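Local coordinates for subtilisin-like serine protease (Fervidobacterium pennivorans, PDB 1R6V), which is a keratin-degrading subtilisin-like serine protease of the S8 peptidase family that lets its bacterium grow on native feathers, at residues N555-V560 against T626-D631; I647-G652 against V664-F669; H507-L512 against I526-A531; Q15-L20 against S602-F607. The protein carries 1 engineered substitution. All blocks are in the same frame, centred on the assembly; numbering follows the deposited sequence.

From the N terminus, the chain first opens interaction 4 at 15-20, in a segment inferred to be propeptide, and closes it only at 602-607, on a strand of the second beta-sandwich domain. Nested within that long loop, interaction 3 closes a short one inside the Ig-like domain, between 507-512 and 526-531. Interaction 1 starts at 555-560 and closes at 626-631, so it crosses interaction 4. Interaction 2 comes last, joining 647-652 to 664-669. Strands 604-610 and 666-669 are sheet neighbours, linking interactions 4 and 2, while Arg529 of interaction 3 forms a salt bridge with Asp649 of interaction 2. Propeptide and both accessory domains thus meet here.

Interaction 1: residues N555-V560 against T626-D631; sequences NSTLQV and TLNGED
Asn628 OD1 is held by two donors: the backbone N of Thr557 at 3.0 Å, with an N-H...O angle of 162°, and a water at 2.9 Å from OD1. The side chain reaches back over the gap because its CG stands beside the backbone N (chi1 -63°). Asn628 N meanwhile donates to Thr557 O at 2.9 Å, so this one residue clasps both polar backbone atoms of Thr557 just where the strand pairing ends. Its amide is anchored at the other end too, by ND2 bonding to Ala531 O. Asparagine tolerates the positive phi of this turn position better than most residues, and Gly629 follows with backbone angles that call for glycine; together they form the type I' turn of a beta hairpin. Farther along, Gln559 and Thr626 make an antiparallel hydrogen-bonded pair, Thr626 N to Gln559 O being 2.8 Å. On the other face, Leu558 and Leu627 form a non-hydrogen-bonded pair whose CD1 methyls touch at 3.9 Å. Ser556 OG bonds to Phe669 N. Strand 558-562 lies between 595-597 and 619-627, its leucine face packed on strand 666-669 inside the sandwich.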
loop_
_atom_site.group_PDB
_atom_site.type_symbol
_atom_site.label_atom_id
_atom_site.label_comp_id
_atom_site.label_asym_id
_atom_site.label_seq_id
_atom_site.Cartn_x
_atom_site.Cartn_y
_atom_site.Cartn_z
ATOM N N ASN A 555 1.358 25.432 -8.338
ATOM C CA ASN A 555 0.891 26.816 -8.366
ATOM C C ASN A 555 -0.515 26.795 -8.959
ATOM O O ASN A 555 -0.907 25.828 -9.604
ATOM C CB ASN A 555 1.810 27.726 -9.205
ATOM C CG ASN A 555 1.944 27.270 -10.653
ATOM O OD1 ASN A 555 0.961 27.119 -11.367
ATOM N ND2 ASN A 555 3.178 27.058 -11.087
ATOM N N SER A 556 -1.270 27.865 -8.743
ATOM C CA SER A 556 -2.631 27.945 -9.259
ATOM C C SER A 556 -3.060 29.398 -9.436
ATOM O O SER A 556 -2.378 30.323 -8.992
ATOM C CB SER A 556 -3.601 27.264 -8.288
ATOM O OG SER A 556 -3.459 27.815 -6.988
ATOM N N THR A 557 -4.198 29.578 -10.091
ATOM C CA THR A 557 -4.764 30.902 -10.293
ATOM C C THR A 557 -6.204 30.839 -9.814
ATOM O O THR A 557 -6.886 29.828 -9.989
ATOM C CB THR A 557 -4.738 31.335 -11.776
ATOM O OG1 THR A 557 -5.396 30.357 -12.585
ATOM C CG2 THR A 557 -3.301 31.504 -12.243
ATOM N N LEU A 558 -6.655 31.919 -9.192
ATOM C CA LEU A 558 -8.022 31.976 -8.690
ATOM C C LEU A 558 -8.519 33.402 -8.716
ATOM O O LEU A 558 -7.902 34.286 -8.135
ATOM C CB LEU A 558 -8.093 31.465 -7.249
ATOM C CG LEU A 558 -9.460 31.561 -6.559
ATOM C CD1 LEU A 558 -10.463 30.690 -7.300
ATOM C CD2 LEU A 558 -9.344 31.107 -5.110
ATOM N N GLN A 559 -9.632 33.618 -9.403
ATOM C CA GLN A 559 -10.234 34.943 -9.466
ATOM C C GLN A 559 -11.706 34.803 -9.115
ATOM O O GLN A 559 -12.312 33.771 -9.384
ATOM C CB GLN A 559 -10.096 35.542 -10.872
ATOM C CG GLN A 559 -8.651 35.828 -11.301
ATOM C CD GLN A 559 -8.565 36.437 -12.692
ATOM O OE1 GLN A 559 -9.153 35.918 -13.646
ATOM N NE2 GLN A 559 -7.823 37.539 -12.818
ATOM N N VAL A 560 -12.275 35.829 -8.490
ATOM C CA VAL A 560 -13.693 35.801 -8.163
ATOM C C VAL A 560 -14.319 37.151 -8.510
ATOM O O VAL A 560 -13.744 38.198 -8.231
ATOM C CB VAL A 560 -13.957 35.484 -6.667
ATOM C CG1 VAL A 560 -13.320 36.523 -5.776
ATOM C CG2 VAL A 560 -15.453 35.429 -6.425
ATOM N N THR A 626 -13.124 31.846 -11.264
ATOM C CA THR A 626 -12.317 31.354 -12.371
ATOM C C THR A 626 -11.151 30.674 -11.665
ATOM O O THR A 626 -10.298 31.324 -11.074
ATOM C CB THR A 626 -11.805 32.489 -13.282
ATOM O OG1 THR A 626 -12.922 33.223 -13.803
ATOM C CG2 THR A 626 -11.027 31.895 -14.458
ATOM N N LEU A 627 -11.150 29.350 -11.721
ATOM C CA LEU A 627 -10.138 28.546 -11.047
ATOM C C LEU A 627 -9.251 27.834 -12.057
ATOM O O LEU A 627 -9.712 26.952 -12.771
ATOM C CB LEU A 627 -10.852 27.521 -10.174
ATOM C CG LEU A 627 -10.005 26.519 -9.394
ATOM C CD1 LEU A 627 -9.040 27.247 -8.436
ATOM C CD2 LEU A 627 -10.969 25.627 -8.629
ATOM N N ASN A 628 -7.984 28.212 -12.102
ATOM C CA ASN A 628 -7.062 27.609 -13.057
ATOM C C ASN A 628 -7.625 27.682 -14.478
ATOM O O ASN A 628 -7.481 26.753 -15.279
ATOM C CB ASN A 628 -6.752 26.165 -12.644
ATOM C CG ASN A 628 -6.038 26.106 -11.305
ATOM O OD1 ASN A 628 -5.107 26.869 -11.067
ATOM N ND2 ASN A 628 -6.475 25.213 -10.423
ATOM N N GLY A 629 -8.285 28.803 -14.767
ATOM C CA GLY A 629 -8.857 29.032 -16.085
ATOM C C GLY A 629 -10.283 28.578 -16.318
ATOM O O GLY A 629 -10.897 28.926 -17.327
ATOM N N GLU A 630 -10.831 27.810 -15.388
ATOM C CA GLU A 630 -12.178 27.310 -15.552
ATOM C C GLU A 630 -13.200 28.178 -14.834
ATOM O O GLU A 630 -13.027 28.500 -13.661
ATOM C CB GLU A 630 -12.251 25.883 -15.025
ATOM C CG GLU A 630 -13.563 25.206 -15.289
ATOM C CD GLU A 630 -13.559 23.768 -14.831
ATOM O OE1 GLU A 630 -12.645 23.018 -15.246
ATOM O OE2 GLU A 630 -14.468 23.393 -14.058
ATOM N N ASP A 631 -14.258 28.571 -15.542
ATOM C CA ASP A 631 -15.289 29.382 -14.909
ATOM C C ASP A 631 -16.277 28.491 -14.181
ATOM O O ASP A 631 -16.778 27.512 -14.734
ATOM C CB ASP A 631 -16.057 30.235 -15.929
ATOM C CG ASP A 631 -15.234 31.374 -16.484
ATOM O OD1 ASP A 631 -14.254 31.804 -15.835
ATOM O OD2 ASP A 631 -15.592 31.859 -17.577
HETATM O O HOH W 1 -8.003 31.354 -12.929
HETATM O O HOH W 2 -3.436 27.881 -13.247
#

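Interaction 2: residues I647-G652 against V664-F669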
loop_
_atom_site.group_PDB
_atom_site.type_symbol
_atom_site.label_atom_id
_atom_site.label_comp_id
_atom_site.label_asym_id
_atom_site.label_seq_id
_atom_site.Cartn_x
_atom_site.Cartn_y
_atom_site.Cartn_z
ATOM N N ILE A 647 -20.629 31.966 0.072
ATOM C CA ILE A 647 -20.957 31.839 -1.348
ATOM C C ILE A 647 -20.095 30.776 -2.004
ATOM O O ILE A 647 -18.874 30.846 -1.918
ATOM C CB ILE A 647 -20.648 33.149 -2.105
ATOM C CG1 ILE A 647 -21.332 34.341 -1.430
ATOM C CG2 ILE A 647 -21.072 33.015 -3.565
ATOM C CD1 ILE A 647 -22.819 34.321 -1.525
ATOM N N ASP A 648 -20.706 29.811 -2.684
ATOM C CA ASP A 648 -19.908 28.800 -3.369
ATOM C C ASP A 648 -20.711 28.104 -4.462
ATOM O O ASP A 648 -21.867 28.473 -4.715
ATOM C CB ASP A 648 -19.326 27.793 -2.361
ATOM C CG ASP A 648 -20.388 27.056 -1.587
ATOM O OD1 ASP A 648 -21.372 26.614 -2.214
ATOM O OD2 ASP A 648 -20.224 26.905 -0.349
ATOM N N ASP A 649 -20.122 27.110 -5.126
ATOM C CA ASP A 649 -20.841 26.446 -6.205
ATOM C C ASP A 649 -21.994 25.564 -5.765
ATOM O O ASP A 649 -22.709 25.001 -6.596
ATOM C CB ASP A 649 -19.878 25.668 -7.140
ATOM C CG ASP A 649 -18.763 24.938 -6.405
ATOM O OD1 ASP A 649 -18.503 25.233 -5.217
ATOM O OD2 ASP A 649 -18.114 24.074 -7.038
ATOM N N PHE A 650 -22.197 25.475 -4.458
ATOM C CA PHE A 650 -23.285 24.677 -3.925
ATOM C C PHE A 650 -24.247 25.550 -3.136
ATOM O O PHE A 650 -25.034 25.052 -2.338
ATOM C CB PHE A 650 -22.745 23.558 -3.034
ATOM C CG PHE A 650 -21.888 22.577 -3.767
ATOM C CD1 PHE A 650 -20.526 22.816 -3.954
ATOM C CD2 PHE A 650 -22.450 21.421 -4.297
ATOM C CE1 PHE A 650 -19.737 21.916 -4.658
ATOM C CE2 PHE A 650 -21.680 20.517 -5.001
ATOM C CZ PHE A 650 -20.314 20.760 -5.185
ATOM N N GLY A 651 -24.165 26.861 -3.351
ATOM C CA GLY A 651 -25.059 27.790 -2.675
ATOM C C GLY A 651 -24.687 28.245 -1.275
ATOM O O GLY A 651 -25.502 28.876 -0.604
ATOM N N GLY A 652 -23.462 27.948 -0.843
ATOM C CA GLY A 652 -23.012 28.317 0.492
ATOM C C GLY A 652 -23.324 27.112 1.352
ATOM O O GLY A 652 -24.223 27.143 2.188
ATOM N N VAL A 664 -17.719 24.285 2.163
ATOM C CA VAL A 664 -17.076 23.890 0.915
ATOM C C VAL A 664 -15.875 24.816 0.755
ATOM O O VAL A 664 -15.948 26.024 1.034
ATOM C CB VAL A 664 -18.069 24.056 -0.272
ATOM C CG1 VAL A 664 -17.330 24.110 -1.588
ATOM C CG2 VAL A 664 -19.049 22.873 -0.286
ATOM N N TRP A 665 -14.755 24.246 0.329
ATOM C CA TRP A 665 -13.549 25.038 0.170
ATOM C C TRP A 665 -12.957 24.963 -1.223
ATOM O O TRP A 665 -13.339 24.111 -2.022
ATOM C CB TRP A 665 -12.500 24.610 1.199
ATOM C CG TRP A 665 -12.022 23.195 1.025
ATOM C CD1 TRP A 665 -10.963 22.767 0.261
ATOM C CD2 TRP A 665 -12.585 22.022 1.622
ATOM N NE1 TRP A 665 -10.839 21.401 0.349
ATOM C CE2 TRP A 665 -11.819 20.916 1.178
ATOM C CE3 TRP A 665 -13.662 21.796 2.492
ATOM C CZ2 TRP A 665 -12.093 19.597 1.575
ATOM C CZ3 TRP A 665 -13.939 20.482 2.891
ATOM C CH2 TRP A 665 -13.154 19.400 2.430
ATOM N N TRP A 666 -12.037 25.887 -1.484
ATOM C CA TRP A 666 -11.328 25.991 -2.762
ATOM C C TRP A 666 -9.867 25.709 -2.427
ATOM O O TRP A 666 -9.291 26.341 -1.537
ATOM C CB TRP A 666 -11.487 27.402 -3.334
ATOM C CG TRP A 666 -12.926 27.800 -3.430
ATOM C CD1 TRP A 666 -13.697 28.324 -2.436
ATOM C CD2 TRP A 666 -13.794 27.601 -4.554
ATOM N NE1 TRP A 666 -14.994 28.458 -2.865
ATOM C CE2 TRP A 666 -15.084 28.022 -4.162
ATOM C CE3 TRP A 666 -13.607 27.102 -5.851
ATOM C CZ2 TRP A 666 -16.186 27.962 -5.019
ATOM C CZ3 TRP A 666 -14.701 27.040 -6.705
ATOM C CH2 TRP A 666 -15.977 27.469 -6.282
ATOM N N THR A 667 -9.287 24.756 -3.144
ATOM C CA THR A 667 -7.913 24.331 -2.907
ATOM C C THR A 667 -6.957 24.980 -3.904
ATOM O O THR A 667 -7.066 24.757 -5.106
ATOM C CB THR A 667 -7.844 22.787 -2.992
ATOM O OG1 THR A 667 -8.754 22.224 -2.036
ATOM C CG2 THR A 667 -6.443 22.278 -2.672
ATOM N N ILE A 668 -6.037 25.787 -3.387
ATOM C CA ILE A 668 -5.071 26.496 -4.221
ATOM C C ILE A 668 -3.650 26.389 -3.670
ATOM O O ILE A 668 -3.437 26.011 -2.510
ATOM C CB ILE A 668 -5.458 27.985 -4.384
ATOM C CG1 ILE A 668 -5.530 28.676 -3.021
ATOM C CG2 ILE A 668 -6.778 28.083 -5.128
ATOM C CD1 ILE A 668 -6.762 28.364 -2.231
ATOM N N PHE A 669 -2.677 26.737 -4.509
ATOM C CA PHE A 669 -1.277 26.616 -4.126
ATOM C C PHE A 669 -0.432 27.882 -4.246
ATOM O O PHE A 669 0.776 27.855 -4.010
ATOM C CB PHE A 669 -0.665 25.472 -4.943
ATOM C CG PHE A 669 -1.496 24.217 -4.910
ATOM C CD1 PHE A 669 -2.469 23.983 -5.873
ATOM C CD2 PHE A 669 -1.371 23.318 -3.857
ATOM C CE1 PHE A 669 -3.321 22.877 -5.785
ATOM C CE2 PHE A 669 -2.217 22.207 -3.757
ATOM C CZ PHE A 669 -3.194 21.985 -4.721
HETATM O O HOH W 3 -16.765 29.652 -0.748
HETATM O O HOH W 4 -17.852 27.857 0.898
#
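Asp648 meets Trp666 with its CB and Val664 with CG and OD2. CB lies 4.1 Å from Trp666 CZ2, at the benzene end of the indole, and CG is 4.0 Å from Val664 CB. At the tip, OD2 sits 3.6 Å from Val664 CB and accepts a hydrogen bond from a water that also donates to Val664 O, while Leu653 N supplies another. With CG between its backbone N and carbonyl carbon (chi1 60°), OD1 serves its own loop as the acceptor of an Asx turn: Phe650 N approaches on the anti side, and Gly652 N, 2.8 Å from OD1, comes from above the carboxylate plane. Aspartate suits this buried place because these N-H groups would be expected to stabilise its negative charge. Next to it, Asp649 OD1 comes 3.5 Å from Trp666 CH2, while OD2 forms a salt bridge with Arg529. Phe650 CD1 adds apolar contact with Val664 CG2 at 4.0 Å. In the indole plane, a water accepts from Trp666 NE1 and donates to Ile647 O. Strands 644-647 and 666-669 pair with the same edge of strand 604-610, whose other edge is taken by 573-577, and Trp666 packs across onto strands 619-627 and 630-638.

Interaction 3: residues H507-L512 against I526-A531; sequences HWDRAL and IALRMA
His507 and Met530 meet within the long connection that joins strands 496-505 and 535-543 of the Ig-like domain, a stretch without regular strands that folds back on itself. The main aromatic interaction is a CH-pi contact. Met530 CA stands over one face of the imidazole, 3.6 Å from the centroid of the His507 ring and 16° off its normal. With CG anti to its backbone N (chi1 -173°), the Met530 side chain runs past the rim: CG lies 3.4 Å from His507 NE2, and the bend at chi3 brings CE into the ring plane at the edge. The sulfur itself stays oblique and distant. A flat imidazole suits this place, since it offers a face to the backbone of Met530 and an edge to its flexible thioether.

Backbone contacts are few. His507 CA makes a CA-H...O contact with Ala527 O at 3.5 Å, and two waters bridge the segments. One donates to Ala527 O at 2.7 Å and accepts weakly from Asp509 N; another donates to His507 O and, weakly, to Leu528 O. An inverse gamma turn centred on Asp509, its bond from Arg510 N to Trp508 O weak, bends 507-512 here.

Among charged groups, Asp509 ties down neighbouring backbone, OD1 taking Tyr524 N and OD2 taking Gly522 N. The CA-CB bond of Arg529 leads away from 507-512; its guanidinium group forms a salt bridge with Asp649 and a cation-pi contact with Trp666. Van der Waals contact is slight by comparison: Leu528 runs side by side with Asp509, its CD2 methyl lying 4.0 Å from Asp509 OD1.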
loop_
_atom_site.group_PDB
_atom_site.type_symbol
_atom_site.label_atom_id
_atom_site.label_comp_id
_atom_site.label_asym_id
_atom_site.label_seq_id
_atom_site.Cartn_x
_atom_site.Cartn_y
_atom_site.Cartn_z
ATOM N N HIS A 507 -9.120 14.042 -6.258
ATOM C CA HIS A 507 -10.486 14.469 -5.990
ATOM C C HIS A 507 -11.413 13.266 -6.118
ATOM O O HIS A 507 -12.208 13.190 -7.056
ATOM C CB HIS A 507 -10.898 15.558 -6.986
ATOM C CG HIS A 507 -10.333 15.363 -8.361
ATOM N ND1 HIS A 507 -8.995 15.530 -8.646
ATOM C CD2 HIS A 507 -10.925 15.009 -9.526
ATOM C CE1 HIS A 507 -8.785 15.291 -9.928
ATOM N NE2 HIS A 507 -9.939 14.972 -10.485
ATOM N N TRP A 508 -11.306 12.329 -5.178
ATOM C CA TRP A 508 -12.123 11.111 -5.196
ATOM C C TRP A 508 -13.490 11.288 -4.560
ATOM O O TRP A 508 -14.355 10.421 -4.684
ATOM C CB TRP A 508 -11.411 9.972 -4.465
ATOM C CG TRP A 508 -11.107 10.270 -3.014
ATOM C CD1 TRP A 508 -10.007 10.907 -2.532
ATOM C CD2 TRP A 508 -11.915 9.940 -1.866
ATOM N NE1 TRP A 508 -10.070 11.000 -1.163
ATOM C CE2 TRP A 508 -11.230 10.415 -0.727
ATOM C CE3 TRP A 508 -13.148 9.294 -1.695
ATOM C CZ2 TRP A 508 -11.736 10.262 0.578
ATOM C CZ3 TRP A 508 -13.654 9.142 -0.398
ATOM C CH2 TRP A 508 -12.945 9.624 0.720
ATOM N N ASP A 509 -13.658 12.407 -3.861
ATOM C CA ASP A 509 -14.892 12.745 -3.169
ATOM C C ASP A 509 -15.840 13.381 -4.182
ATOM O O ASP A 509 -16.091 14.585 -4.146
ATOM C CB ASP A 509 -14.565 13.731 -2.039
ATOM C CG ASP A 509 -15.705 13.916 -1.064
ATOM O OD1 ASP A 509 -15.569 14.791 -0.185
ATOM O OD2 ASP A 509 -16.722 13.196 -1.168
ATOM N N ARG A 510 -16.344 12.559 -5.094
ATOM C CA ARG A 510 -17.253 13.014 -6.143
ATOM C C ARG A 510 -18.480 13.703 -5.555
ATOM O O ARG A 510 -18.728 13.631 -4.348
ATOM C CB ARG A 510 -17.679 11.827 -7.007
ATOM N N ALA A 511 -19.242 14.375 -6.412
ATOM C CA ALA A 511 -20.450 15.075 -5.987
ATOM C C ALA A 511 -21.601 14.768 -6.944
ATOM O O ALA A 511 -22.417 15.641 -7.252
ATOM C CB ALA A 511 -20.190 16.581 -5.939
ATOM N N LEU A 512 -21.659 13.525 -7.412
ATOM C CA LEU A 512 -22.703 13.092 -8.341
ATOM C C LEU A 512 -23.071 11.626 -8.119
ATOM O O LEU A 512 -22.199 10.756 -8.081
ATOM C CB LEU A 512 -22.235 13.300 -9.781
ATOM N N ILE A 526 -8.937 15.823 -0.353
ATOM C CA ILE A 526 -8.182 17.042 -0.141
ATOM C C ILE A 526 -8.758 18.146 -1.021
ATOM O O ILE A 526 -8.910 19.283 -0.580
ATOM C CB ILE A 526 -6.720 16.846 -0.520
ATOM C CG1 ILE A 526 -6.052 15.889 0.475
ATOM C CG2 ILE A 526 -6.012 18.184 -0.558
ATOM C CD1 ILE A 526 -6.061 16.386 1.919
ATOM N N ALA A 527 -9.045 17.790 -2.270
ATOM C CA ALA A 527 -9.598 18.721 -3.244
ATOM C C ALA A 527 -10.998 18.251 -3.592
ATOM O O ALA A 527 -11.253 17.048 -3.681
ATOM C CB ALA A 527 -8.728 18.743 -4.504
ATOM N N LEU A 528 -11.902 19.196 -3.798
ATOM C CA LEU A 528 -13.282 18.865 -4.113
ATOM C C LEU A 528 -13.611 18.932 -5.595
ATOM O O LEU A 528 -14.675 18.469 -6.011
ATOM C CB LEU A 528 -14.217 19.817 -3.353
ATOM C CG LEU A 528 -14.038 19.820 -1.828
ATOM C CD1 LEU A 528 -14.934 20.883 -1.178
ATOM C CD2 LEU A 528 -14.378 18.442 -1.281
ATOM N N ARG A 529 -12.698 19.493 -6.388
ATOM C CA ARG A 529 -12.937 19.668 -7.820
ATOM C C ARG A 529 -11.768 19.303 -8.725
ATOM O O ARG A 529 -10.619 19.573 -8.396
ATOM C CB ARG A 529 -13.302 21.124 -8.098
ATOM C CG ARG A 529 -14.378 21.665 -7.189
ATOM C CD ARG A 529 -14.619 23.142 -7.441
ATOM N NE ARG A 529 -15.474 23.702 -6.402
ATOM C CZ ARG A 529 -15.077 23.933 -5.153
ATOM N NH1 ARG A 529 -13.831 23.664 -4.786
ATOM N NH2 ARG A 529 -15.939 24.405 -4.256
ATOM N N MET A 530 -12.084 18.715 -9.875
ATOM C CA MET A 530 -11.052 18.336 -10.837
ATOM C C MET A 530 -10.273 19.585 -11.258
ATOM O O MET A 530 -9.072 19.525 -11.524
ATOM C CB MET A 530 -11.689 17.669 -12.065
ATOM C CG MET A 530 -10.681 17.094 -13.053
ATOM S SD MET A 530 -11.472 16.258 -14.451
ATOM C CE MET A 530 -11.535 14.600 -13.837
ATOM N N ALA A 531 -10.955 20.728 -11.285
ATOM C CA ALA A 531 -10.317 21.977 -11.676
ATOM C C ALA A 531 -9.177 22.396 -10.749
ATOM O O ALA A 531 -8.348 23.223 -11.122
ATOM C CB ALA A 531 -11.365 23.106 -11.755
HETATM O O HOH W 5 -14.626 15.392 -7.459
HETATM O O HOH W 6 -13.110 15.177 -4.402
#

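Interaction 4: residues Q15-L20 against S602-F607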
loop_
_atom_site.group_PDB
_atom_site.type_symbol
_atom_site.label_atom_id
_atom_site.label_comp_id
_atom_site.label_asym_id
_atom_site.label_seq_id
_atom_site.Cartn_x
_atom_site.Cartn_y
_atom_site.Cartn_z
ATOM N N GLN A 15 -3.520 27.740 7.011
ATOM C CA GLN A 15 -3.651 26.572 7.868
ATOM C C GLN A 15 -3.262 25.272 7.169
ATOM O O GLN A 15 -3.531 24.188 7.686
ATOM C CB GLN A 15 -5.097 26.454 8.359
ATOM C CG GLN A 15 -5.564 27.582 9.276
ATOM C CD GLN A 15 -4.686 27.730 10.504
ATOM O OE1 GLN A 15 -3.802 28.585 10.553
ATOM N NE2 GLN A 15 -4.916 26.883 11.498
ATOM N N GLY A 16 -2.645 25.376 5.997
ATOM C CA GLY A 16 -2.247 24.182 5.264
ATOM C C GLY A 16 -3.417 23.499 4.571
ATOM O O GLY A 16 -4.407 24.152 4.230
ATOM N N TYR A 17 -3.317 22.190 4.354
ATOM C CA TYR A 17 -4.394 21.459 3.694
ATOM C C TYR A 17 -5.162 20.539 4.639
ATOM O O TYR A 17 -4.717 20.267 5.752
ATOM C CB TYR A 17 -3.850 20.668 2.495
ATOM C CG TYR A 17 -3.238 21.590 1.465
ATOM C CD1 TYR A 17 -1.866 21.867 1.471
ATOM C CD2 TYR A 17 -4.046 22.285 0.563
ATOM C CE1 TYR A 17 -1.324 22.826 0.611
ATOM C CE2 TYR A 17 -3.512 23.245 -0.298
ATOM C CZ TYR A 17 -2.157 23.513 -0.264
ATOM O OH TYR A 17 -1.636 24.496 -1.072
ATOM N N HIS A 18 -6.317 20.084 4.160
ATOM C CA HIS A 18 -7.244 19.211 4.883
ATOM C C HIS A 18 -6.596 17.913 5.366
ATOM O O HIS A 18 -5.561 17.486 4.853
ATOM C CB HIS A 18 -8.425 18.882 3.963
ATOM C CG HIS A 18 -9.634 18.351 4.668
ATOM N ND1 HIS A 18 -10.504 17.453 4.080
ATOM C CD2 HIS A 18 -10.151 18.624 5.891
ATOM C CE1 HIS A 18 -11.501 17.198 4.908
ATOM N NE2 HIS A 18 -11.310 17.894 6.014
ATOM N N ILE A 19 -7.223 17.294 6.364
ATOM C CA ILE A 19 -6.727 16.049 6.907
ATOM C C ILE A 19 -6.806 14.991 5.798
ATOM O O ILE A 19 -7.717 15.011 4.968
ATOM C CB ILE A 19 -7.566 15.649 8.145
ATOM C CG1 ILE A 19 -7.087 14.311 8.717
ATOM C CG2 ILE A 19 -9.017 15.590 7.773
ATOM C CD1 ILE A 19 -7.713 13.114 8.067
ATOM N N LEU A 20 -5.842 14.073 5.783
ATOM C CA LEU A 20 -5.786 13.036 4.765
ATOM C C LEU A 20 -6.683 11.853 5.119
ATOM O O LEU A 20 -6.399 11.108 6.060
ATOM C CB LEU A 20 -4.338 12.564 4.610
ATOM C CG LEU A 20 -3.918 11.903 3.290
ATOM C CD1 LEU A 20 -2.412 11.604 3.343
ATOM C CD2 LEU A 20 -4.699 10.636 3.059
ATOM N N SER A 602 -2.651 30.668 -0.916
ATOM C CA SER A 602 -2.353 29.242 -0.975
ATOM C C SER A 602 -3.030 28.530 0.186
ATOM O O SER A 602 -3.096 29.062 1.288
ATOM C CB SER A 602 -0.841 28.996 -0.895
ATOM O OG SER A 602 -0.562 27.607 -1.006
ATOM N N GLY A 603 -3.516 27.319 -0.057
ATOM C CA GLY A 603 -4.173 26.570 0.998
ATOM C C GLY A 603 -5.618 26.276 0.642
ATOM O O GLY A 603 -5.929 25.998 -0.511
ATOM N N GLN A 604 -6.505 26.343 1.626
ATOM C CA GLN A 604 -7.913 26.075 1.368
ATOM C C GLN A 604 -8.754 27.178 1.988
ATOM O O GLN A 604 -8.635 27.477 3.181
ATOM C CB GLN A 604 -8.259 24.686 1.904
ATOM C CG GLN A 604 -7.451 23.626 1.145
ATOM C CD GLN A 604 -7.540 22.242 1.744
ATOM O OE1 GLN A 604 -7.479 22.080 2.962
ATOM N NE2 GLN A 604 -7.668 21.230 0.888
ATOM N N ILE A 605 -9.586 27.801 1.160
ATOM C CA ILE A 605 -10.398 28.921 1.611
ATOM C C ILE A 605 -11.857 28.816 1.222
ATOM O O ILE A 605 -12.238 27.962 0.421
ATOM C CB ILE A 605 -9.861 30.260 1.028
ATOM C CG1 ILE A 605 -9.889 30.213 -0.506
ATOM C CG2 ILE A 605 -8.442 30.533 1.533
ATOM C CD1 ILE A 605 -9.403 31.496 -1.198
ATOM N N SER A 606 -12.662 29.691 1.821
ATOM C CA SER A 606 -14.085 29.797 1.519
ATOM C C SER A 606 -14.350 31.291 1.312
ATOM O O SER A 606 -13.590 32.141 1.792
ATOM C CB SER A 606 -14.959 29.255 2.665
ATOM O OG SER A 606 -14.745 27.861 2.842
ATOM N N PHE A 607 -15.429 31.601 0.597
ATOM C CA PHE A 607 -15.782 32.988 0.282
ATOM C C PHE A 607 -17.052 33.413 0.988
ATOM O O PHE A 607 -18.003 32.655 1.069
ATOM C CB PHE A 607 -16.007 33.156 -1.232
ATOM C CG PHE A 607 -14.874 32.654 -2.084
ATOM C CD1 PHE A 607 -13.577 33.085 -1.854
ATOM C CD2 PHE A 607 -15.116 31.780 -3.144
ATOM C CE1 PHE A 607 -12.527 32.662 -2.663
ATOM C CE2 PHE A 607 -14.075 31.348 -3.963
ATOM C CZ PHE A 607 -12.775 31.792 -3.720
HETATM O O HOH W 7 -5.540 26.686 4.593
#
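Gln604 drives its side chain against Tyr17 and His18, and the tight half of the contact is built round its amide. OE1 lies 2.6 Å from His18 N, yet the bond is weak because the N-H...O angle is only 119°. The same oxygen is 3.2 Å from Tyr17 CA. Beside it, Gln604 CD sits at the edge of the tyrosine ring, 3.7 Å from Tyr17 CD2, with the amide plane turned 76° from the ring; NE2 bonds onward to Thr667 OG1. The long, extended glutamine reaches from strand 604-610 to the 15-20 segment, with a partner for each polar atom of its amide. Tyr17, with CG beside its backbone N (chi1 -61°), brings its ring up to Gly603, CE2 being 3.6 Å from Gly603 CA. Glycine suits position 603 because at its backbone angles a CB would run into the preceding carbonyl O. Tyr17 OH bonds to Ile668 O.

Toward exposed Gln15 the fit is looser and water takes over. A water lies 2.8 Å from Gly16 O, accepts from Gln604 N at 3.1 Å, and is held weakly by Gln15 N.

The 15-20 segment, inferred to be propeptide, thus lies against residues 602-604, which lead into strand 604-610, a partner of 573-577, 644-647 and 666-669, while Leu20 is backbone hydrogen-bonded to Val92 of strand 89-93.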